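Local coordinates for protein prolyl-tRNA synthetase (Naegleria fowleri, PDB 6UYH) that probably charges tRNA with proline using ATP, as a class II aminoacyl-tRNA synthetase, and binds the inhibitor halofuginone, at residues V58-L69 with I187-L198. Residues are numbered along the deposited sequence; the frame is centred on the assembly and turned at random.
With EDO (1,2-ethanediol), chain K.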
ATOM      1  N   VAL A  58       7.182  -6.652   6.326  1.00 17.03           N
ATOM      2  CA  VAL A  58       7.525  -7.494   5.185  1.00 17.32           C
ATOM      3  C   VAL A  58       7.717  -6.638   3.943  1.00 19.16           C
ATOM      4  O   VAL A  58       8.695  -6.803   3.203  1.00 21.90           O
ATOM      5  CB  VAL A  58       6.445  -8.568   4.979  1.00 19.45           C
ATOM      6  CG1 VAL A  58       6.669  -9.309   3.653  1.00 21.89           C
ATOM      7  CG2 VAL A  58       6.485  -9.540   6.150  1.00 19.08           C
ATOM      8  N   GLN A  59       6.787  -5.695   3.705  1.00 18.51           N
ATOM      9  CA  GLN A  59       6.877  -4.802   2.548  0.58 22.77           C
ATOM     10  C   GLN A  59       8.201  -4.049   2.543  1.00 24.68           C
ATOM     11  O   GLN A  59       8.886  -3.962   1.519  1.00 21.25           O
ATOM     12  CB  GLN A  59       5.711  -3.794   2.548  0.58 17.58           C
ATOM     13  CG  GLN A  59       4.288  -4.375   2.421  0.58 20.87           C
ATOM     14  CD  GLN A  59       3.163  -3.310   2.400  0.58 24.14           C
ATOM     15  OE1 GLN A  59       3.196  -2.303   3.132  0.58 25.43           O
ATOM     16  NE2 GLN A  59       2.153  -3.547   1.567  0.58 19.96           N
ATOM     17  N   LYS A  60       8.560  -3.470   3.690  1.00 20.16           N
ATOM     18  CA  LYS A  60       9.762  -2.650   3.755  1.00 22.07           C
ATOM     19  C   LYS A  60      10.998  -3.468   3.414  1.00 22.40           C
ATOM     20  O   LYS A  60      11.856  -3.031   2.635  1.00 22.27           O
ATOM     21  CB  LYS A  60       9.887  -2.033   5.149  1.00 25.45           C
ATOM     22  CG  LYS A  60      11.177  -1.264   5.374  1.00 41.93           C
ATOM     23  CD  LYS A  60      11.284  -0.778   6.811  1.00 44.11           C
ATOM     24  CE  LYS A  60      12.542   0.037   7.018  1.00 51.14           C
ATOM     25  NZ  LYS A  60      12.347   1.017   8.114  1.00 59.66           N
ATOM     26  N   PHE A  61      11.104  -4.662   4.003  1.00 21.53           N
ATOM     27  CA  PHE A  61      12.230  -5.546   3.733  1.00 19.38           C
ATOM     28  C   PHE A  61      12.252  -5.984   2.273  1.00 23.45           C
ATOM     29  O   PHE A  61      13.289  -5.899   1.604  1.00 21.42           O
ATOM     30  CB  PHE A  61      12.154  -6.764   4.648  1.00 18.99           C
ATOM     31  CG  PHE A  61      13.167  -7.832   4.330  1.00 21.86           C
ATOM     32  CD1 PHE A  61      14.490  -7.690   4.715  1.00 24.49           C
ATOM     33  CD2 PHE A  61      12.788  -8.981   3.657  1.00 24.44           C
ATOM     34  CE1 PHE A  61      15.425  -8.692   4.442  1.00 24.99           C
ATOM     35  CE2 PHE A  61      13.710  -9.991   3.376  1.00 24.28           C
ATOM     36  CZ  PHE A  61      15.034  -9.841   3.767  1.00 26.45           C
ATOM     37  N   PHE A  62      11.118  -6.476   1.767  1.00 18.93           N
ATOM     38  CA  PHE A  62      11.098  -7.029   0.415  1.00 17.84           C
ATOM     39  C   PHE A  62      11.356  -5.944  -0.623  1.00 19.12           C
ATOM     40  O   PHE A  62      12.129  -6.156  -1.562  1.00 20.81           O
ATOM     41  CB  PHE A  62       9.760  -7.732   0.157  1.00 17.87           C
ATOM     42  CG  PHE A  62       9.739  -8.573  -1.099  1.00 18.15           C
ATOM     43  CD1 PHE A  62      10.337  -9.825  -1.118  1.00 21.03           C
ATOM     44  CD2 PHE A  62       9.094  -8.123  -2.243  1.00 20.04           C
ATOM     45  CE1 PHE A  62      10.317 -10.612  -2.266  1.00 22.20           C
ATOM     46  CE2 PHE A  62       9.059  -8.910  -3.400  1.00 18.28           C
ATOM     47  CZ  PHE A  62       9.667 -10.147  -3.404  1.00 16.61           C
ATOM     48  N   ASP A  63      10.729  -4.770  -0.459  1.00 16.27           N
ATOM     49  CA  ASP A  63      10.966  -3.642  -1.354  1.00 16.94           C
ATOM     50  C   ASP A  63      12.444  -3.303  -1.435  1.00 18.78           C
ATOM     51  O   ASP A  63      12.974  -3.038  -2.520  1.00 19.72           O
ATOM     52  CB  ASP A  63      10.193  -2.403  -0.878  1.00 18.94           C
ATOM     53  CG  ASP A  63       8.837  -2.238  -1.559  1.00 24.23           C
ATOM     54  OD1 ASP A  63       8.495  -3.047  -2.432  1.00 28.25           O
ATOM     55  OD2 ASP A  63       8.116  -1.286  -1.193  1.00 30.61           O
ATOM     56  N   ALA A  64      13.120  -3.236  -0.284  1.00 22.84           N
ATOM     57  CA  ALA A  64      14.531  -2.873  -0.326  1.00 21.59           C
ATOM     58  C   ALA A  64      15.355  -3.938  -1.039  1.00 21.20           C
ATOM     59  O   ALA A  64      16.315  -3.602  -1.738  1.00 22.31           O
ATOM     60  CB  ALA A  64      15.069  -2.628   1.086  1.00 21.40           C
ATOM     61  N   GLU A  65      14.990  -5.218  -0.895  1.00 19.08           N
ATOM     62  CA  GLU A  65      15.750  -6.276  -1.557  1.00 20.03           C
ATOM     63  C   GLU A  65      15.490  -6.310  -3.062  1.00 20.47           C
ATOM     64  O   GLU A  65      16.421  -6.535  -3.848  1.00 22.62           O
ATOM     65  CB  GLU A  65      15.421  -7.633  -0.926  1.00 20.42           C
ATOM     66  CG  GLU A  65      15.926  -7.765   0.515  1.00 23.51           C
ATOM     67  CD  GLU A  65      17.429  -7.547   0.642  1.00 35.95           C
ATOM     68  OE1 GLU A  65      18.200  -8.054  -0.207  1.00 33.06           O
ATOM     69  OE2 GLU A  65      17.844  -6.861   1.600  1.00 39.41           O
ATOM     70  N   ILE A  66      14.240  -6.112  -3.491  1.00 19.06           N
ATOM     71  CA  ILE A  66      13.989  -6.175  -4.931  1.00 18.72           C
ATOM     72  C   ILE A  66      14.454  -4.902  -5.631  1.00 18.98           C
ATOM     73  O   ILE A  66      14.746  -4.927  -6.836  1.00 20.72           O
ATOM     74  CB  ILE A  66      12.513  -6.469  -5.261  1.00 17.97           C
ATOM     75  CG1 ILE A  66      11.581  -5.325  -4.807  1.00 18.60           C
ATOM     76  CG2 ILE A  66      12.101  -7.844  -4.680  1.00 19.66           C
ATOM     77  CD1 ILE A  66      10.120  -5.520  -5.232  1.00 19.68           C
ATOM     78  N   LYS A  67      14.583  -3.796  -4.902  1.00 18.93           N
ATOM     79  CA  LYS A  67      15.146  -2.599  -5.512  1.00 19.78           C
ATOM     80  C   LYS A  67      16.580  -2.840  -5.980  1.00 23.69           C
ATOM     81  O   LYS A  67      16.998  -2.328  -7.033  1.00 23.32           O
ATOM     82  CB  LYS A  67      15.072  -1.433  -4.526  1.00 22.40           C
ATOM     83  CG  LYS A  67      15.412  -0.094  -5.139  1.00 33.51           C
ATOM     84  CD  LYS A  67      15.339   1.009  -4.106  1.00 39.26           C
ATOM     85  CE  LYS A  67      15.848   2.326  -4.674  1.00 48.36           C
ATOM     86  NZ  LYS A  67      15.876   3.386  -3.627  1.00 55.19           N
ATOM     87  N   LYS A  68      17.350  -3.618  -5.212  1.00 21.69           N
ATOM     88  CA  LYS A  68      18.716  -3.959  -5.589  1.00 23.91           C
ATOM     89  C   LYS A  68      18.765  -4.762  -6.880  1.00 29.61           C
ATOM     90  O   LYS A  68      19.801  -4.779  -7.554  1.00 28.45           O
ATOM     91  CB  LYS A  68      19.389  -4.758  -4.470  1.00 26.20           C
ATOM     92  CG  LYS A  68      19.503  -4.024  -3.143  1.00 31.46           C
ATOM     93  CD  LYS A  68      19.895  -4.980  -2.015  1.00 34.74           C
ATOM     94  CE  LYS A  68      20.018  -4.257  -0.684  1.00 42.95           C
ATOM     95  NZ  LYS A  68      20.402  -5.174   0.428  1.00 49.10           N
ATOM     96  N   LEU A  69      17.677  -5.441  -7.223  1.00 23.59           N
ATOM     97  CA  LEU A  69      17.581  -6.215  -8.456  1.00 19.52           C
ATOM     98  C   LEU A  69      17.092  -5.384  -9.633  1.00 23.50           C
ATOM     99  O   LEU A  69      17.058  -5.889 -10.760  1.00 29.26           O
ATOM    100  CB  LEU A  69      16.635  -7.399  -8.250  1.00 22.14           C
ATOM    101  CG  LEU A  69      16.964  -8.321  -7.076  1.00 24.66           C
ATOM    102  CD1 LEU A  69      15.915  -9.415  -6.976  1.00 26.17           C
ATOM    103  CD2 LEU A  69      18.361  -8.923  -7.227  1.00 31.41           C
ATOM    104  N   ILE A 187      14.371 -14.767  -6.418  1.00 20.36           N
ATOM    105  CA  ILE A 187      13.159 -14.382  -5.693  1.00 18.42           C
ATOM    106  C   ILE A 187      12.790 -15.458  -4.682  1.00 18.62           C
ATOM    107  O   ILE A 187      12.365 -15.155  -3.561  1.00 19.51           O
ATOM    108  CB  ILE A 187      11.996 -14.102  -6.670  1.00 17.81           C
ATOM    109  CG1 ILE A 187      12.323 -12.898  -7.579  1.00 18.28           C
ATOM    110  CG2 ILE A 187      10.685 -13.831  -5.903  1.00 15.52           C
ATOM    111  CD1 ILE A 187      12.463 -11.574  -6.836  1.00 22.36           C
ATOM    112  N   LEU A 188      12.954 -16.733  -5.056  1.00 17.87           N
ATOM    113  CA  LEU A 188      12.655 -17.820  -4.125  1.00 20.08           C
ATOM    114  C   LEU A 188      13.513 -17.720  -2.865  1.00 20.64           C
ATOM    115  O   LEU A 188      13.031 -17.964  -1.750  1.00 20.13           O
ATOM    116  CB  LEU A 188      12.866 -19.177  -4.806  1.00 18.34           C
ATOM    117  CG  LEU A 188      12.320 -20.370  -4.005  1.00 21.29           C
ATOM    118  CD1 LEU A 188      10.801 -20.366  -4.002  1.00 21.58           C
ATOM    119  CD2 LEU A 188      12.869 -21.686  -4.543  1.00 22.29           C
ATOM    120  N   GLU A 189      14.788 -17.360  -3.025  1.00 21.22           N
ATOM    121  CA  GLU A 189      15.642 -17.137  -1.864  1.00 22.39           C
ATOM    122  C   GLU A 189      15.159 -15.946  -1.036  1.00 21.42           C
ATOM    123  O   GLU A 189      15.224 -15.978   0.196  1.00 22.67           O
ATOM    124  CB  GLU A 189      17.088 -16.944  -2.314  1.00 24.90           C
ATOM    125  CG  GLU A 189      18.043 -16.424  -1.244  1.00 24.89           C
ATOM    126  CD  GLU A 189      18.292 -17.405  -0.102  1.00 31.61           C
ATOM    127  OE1 GLU A 189      17.864 -18.579  -0.180  1.00 27.54           O
ATOM    128  OE2 GLU A 189      18.944 -17.003   0.882  1.00 32.16           O
ATOM    129  N   LEU A 190      14.652 -14.891  -1.683  1.00 20.69           N
ATOM    130  CA  LEU A 190      14.111 -13.772  -0.915  1.00 20.25           C
ATOM    131  C   LEU A 190      12.890 -14.192  -0.112  1.00 22.68           C
ATOM    132  O   LEU A 190      12.696 -13.724   1.013  1.00 20.57           O
ATOM    133  CB  LEU A 190      13.758 -12.595  -1.827  1.00 18.89           C
ATOM    134  CG  LEU A 190      14.915 -11.798  -2.424  1.00 28.39           C
ATOM    135  CD1 LEU A 190      14.360 -10.589  -3.178  1.00 26.50           C
ATOM    136  CD2 LEU A 190      15.892 -11.343  -1.333  1.00 28.23           C
ATOM    137  N   TYR A 191      12.049 -15.067  -0.674  1.00 17.14           N
ATOM    138  CA  TYR A 191      10.923 -15.579   0.098  1.00 20.52           C
ATOM    139  C   TYR A 191      11.408 -16.411   1.281  1.00 22.73           C
ATOM    140  O   TYR A 191      10.846 -16.324   2.381  1.00 20.31           O
ATOM    141  CB  TYR A 191       9.998 -16.412  -0.793  1.00 18.61           C
ATOM    142  CG  TYR A 191       9.238 -15.619  -1.822  1.00 16.67           C
ATOM    143  CD1 TYR A 191       9.077 -14.236  -1.702  1.00 19.19           C
ATOM    144  CD2 TYR A 191       8.661 -16.259  -2.919  1.00 19.48           C
ATOM    145  CE1 TYR A 191       8.376 -13.521  -2.649  1.00 19.05           C
ATOM    146  CE2 TYR A 191       7.956 -15.558  -3.861  1.00 21.56           C
ATOM    147  CZ  TYR A 191       7.810 -14.193  -3.730  1.00 19.63           C
ATOM    148  OH  TYR A 191       7.092 -13.509  -4.689  1.00 20.07           O
ATOM    149  N   LYS A 192      12.444 -17.228   1.077  1.00 20.25           N
ATOM    150  CA  LYS A 192      13.034 -17.938   2.209  1.00 17.76           C
ATOM    151  C   LYS A 192      13.519 -16.952   3.273  1.00 21.78           C
ATOM    152  O   LYS A 192      13.317 -17.169   4.471  1.00 20.41           O
ATOM    153  CB  LYS A 192      14.178 -18.833   1.723  1.00 20.92           C
ATOM    154  CG  LYS A 192      15.020 -19.493   2.820  1.00 28.01           C
ATOM    155  CD  LYS A 192      16.248 -18.655   3.124  1.00 31.60           C
ATOM    156  CE  LYS A 192      17.377 -19.471   3.724  1.00 30.55           C
ATOM    157  NZ  LYS A 192      18.589 -18.607   3.794  1.00 34.80           N
ATOM    158  N   ARG A 193      14.148 -15.849   2.851  1.00 20.67           N
ATOM    159  CA  ARG A 193      14.643 -14.879   3.827  1.00 19.46           C
ATOM    160  C   ARG A 193      13.504 -14.177   4.563  1.00 21.22           C
ATOM    161  O   ARG A 193      13.632 -13.879   5.757  1.00 21.48           O
ATOM    162  CB  ARG A 193      15.553 -13.861   3.145  1.00 19.42           C
ATOM    163  CG  ARG A 193      16.812 -14.500   2.566  1.00 23.83           C
ATOM    164  CD  ARG A 193      17.725 -13.442   1.972  1.00 29.98           C
ATOM    165  NE  ARG A 193      18.142 -12.489   2.992  1.00 29.76           N
ATOM    166  CZ  ARG A 193      18.551 -11.251   2.737  1.00 33.18           C
ATOM    167  NH1 ARG A 193      18.610 -10.810   1.486  1.00 29.71           N
ATOM    168  NH2 ARG A 193      18.897 -10.456   3.736  1.00 34.31           N
ATOM    169  N   VAL A 194      12.395 -13.877   3.879  1.00 19.61           N
ATOM    170  CA  VAL A 194      11.248 -13.299   4.584  1.00 20.07           C
ATOM    171  C   VAL A 194      10.799 -14.231   5.700  1.00 20.60           C
ATOM    172  O   VAL A 194      10.667 -13.828   6.859  1.00 21.80           O
ATOM    173  CB  VAL A 194      10.084 -13.008   3.617  1.00 17.99           C
ATOM    174  CG1 VAL A 194       8.803 -12.646   4.424  1.00 17.92           C
ATOM    175  CG2 VAL A 194      10.440 -11.869   2.644  1.00 15.97           C
ATOM    176  N   TYR A 195      10.558 -15.498   5.367  1.00 16.74           N
ATOM    177  CA  TYR A 195      10.079 -16.422   6.386  1.00 16.51           C
ATOM    178  C   TYR A 195      11.109 -16.604   7.497  1.00 20.98           C
ATOM    179  O   TYR A 195      10.778 -16.496   8.683  1.00 21.16           O
ATOM    180  CB  TYR A 195       9.719 -17.757   5.749  1.00 17.73           C
ATOM    181  CG  TYR A 195       8.323 -17.771   5.197  1.00 20.06           C
ATOM    182  CD1 TYR A 195       8.084 -17.683   3.825  1.00 18.15           C
ATOM    183  CD2 TYR A 195       7.226 -17.835   6.058  1.00 16.27           C
ATOM    184  CE1 TYR A 195       6.783 -17.698   3.327  1.00 19.48           C
ATOM    185  CE2 TYR A 195       5.935 -17.842   5.573  1.00 18.93           C
ATOM    186  CZ  TYR A 195       5.716 -17.778   4.210  1.00 19.68           C
ATOM    187  OH  TYR A 195       4.417 -17.785   3.746  1.00 19.60           O
ATOM    188  N   GLU A 196      12.372 -16.842   7.136  1.00 19.17           N
ATOM    189  CA  GLU A 196      13.348 -17.234   8.156  1.00 21.43           C
ATOM    190  C   GLU A 196      13.891 -16.024   8.915  1.00 25.45           C
ATOM    191  O   GLU A 196      13.953 -16.041  10.147  1.00 24.38           O
ATOM    192  CB  GLU A 196      14.476 -18.048   7.522  1.00 22.17           C
ATOM    193  CG  GLU A 196      13.951 -19.409   6.975  1.00 20.76           C
ATOM    194  CD  GLU A 196      14.993 -20.502   6.900  1.00 26.43           C
ATOM    195  OE1 GLU A 196      16.171 -20.251   7.228  1.00 27.83           O
ATOM    196  OE2 GLU A 196      14.621 -21.630   6.510  1.00 24.55           O
ATOM    197  N   GLU A 197      14.261 -14.955   8.203  1.00 21.83           N
ATOM    198  CA  GLU A 197      14.917 -13.820   8.854  1.00 24.77           C
ATOM    199  C   GLU A 197      13.928 -12.848   9.498  1.00 26.56           C
ATOM    200  O   GLU A 197      14.267 -12.212  10.498  1.00 27.26           O
ATOM    201  CB  GLU A 197      15.809 -13.074   7.857  1.00 24.96           C
ATOM    202  CG  GLU A 197      17.010 -13.891   7.384  1.00 25.01           C
ATOM    203  CD  GLU A 197      17.823 -13.205   6.285  1.00 33.30           C
ATOM    204  OE1 GLU A 197      18.533 -13.925   5.552  1.00 34.99           O
ATOM    205  OE2 GLU A 197      17.759 -11.958   6.144  1.00 35.03           O
ATOM    206  N   LEU A 198      12.715 -12.710   8.966  1.00 22.92           N
ATOM    207  CA  LEU A 198      11.712 -11.835   9.567  0.61 18.92           C
ATOM    208  C   LEU A 198      10.746 -12.581  10.481  1.00 23.84           C
ATOM    209  O   LEU A 198      10.470 -12.125  11.596  1.00 22.83           O
ATOM    210  CB  LEU A 198      10.912 -11.100   8.480  0.61 18.95           C
ATOM    211  CG  LEU A 198      11.671 -10.047   7.673  0.61 21.16           C
ATOM    212  CD1 LEU A 198      10.728  -9.351   6.706  0.61 22.02           C
ATOM    213  CD2 LEU A 198      12.327  -9.052   8.614  0.61 23.98           C
TER
HETATM  214  C1  EDO K 609      20.055  -5.060 -12.354  1.00 83.06           C
HETATM  215  O1  EDO K 609      19.348  -3.845 -12.635  1.00 84.94           O
HETATM  216  C2  EDO K 609      20.330  -5.146 -10.858  1.00 79.67           C
HETATM  217  O2  EDO K 609      20.770  -3.866 -10.381  1.00 77.22           O
HETATM  218  O   HOH W   1      20.441  -7.839   3.079  1.00 52.46           O
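F61 swings its ring away from its own backbone N (chi1 172°) and lodges as a knob among R193, V194, E197 and L198. R193, bent at chi3, turns the flat face of its guanidinium to the edge of that ring: F61 CZ stands 3.9 Å from R193 CZ, over the centre of the cation, with the planes 83° apart, so this is no face-on cation-pi stack. A flat apolar ring suits the spot, meeting V194 CG2 at its edge and L198 over one face, with L198 CD1 3.6 Å from F61 CB. E197, one turn on, fixes the guanidinium's rotation, gripped side-on through NE and NH2; R193 NE lies 3.0 Å from E197 OE1. R193 NH1 and E65 OE1 (3.3 Å) form a salt bridge whose hydrogen bond is weak; a water joins R193 NH2 to E65 OE2, which also salt-bridges K68 NZ. Segments 58-67 and 187-198 run roughly antiparallel, their axes 10.8 Å apart at closest approach, the second within the class II synthetase catalytic core. On the buried side, F62 slides past Y191, planes 20° apart, barely overlapping; both touch W269 of strand 261-272, and Y191 OH bonds to Q168. L190's branched tip suits several neighbours, CD1 packing 3.9 Å from I66 CG2 and CD2 against E65 CB.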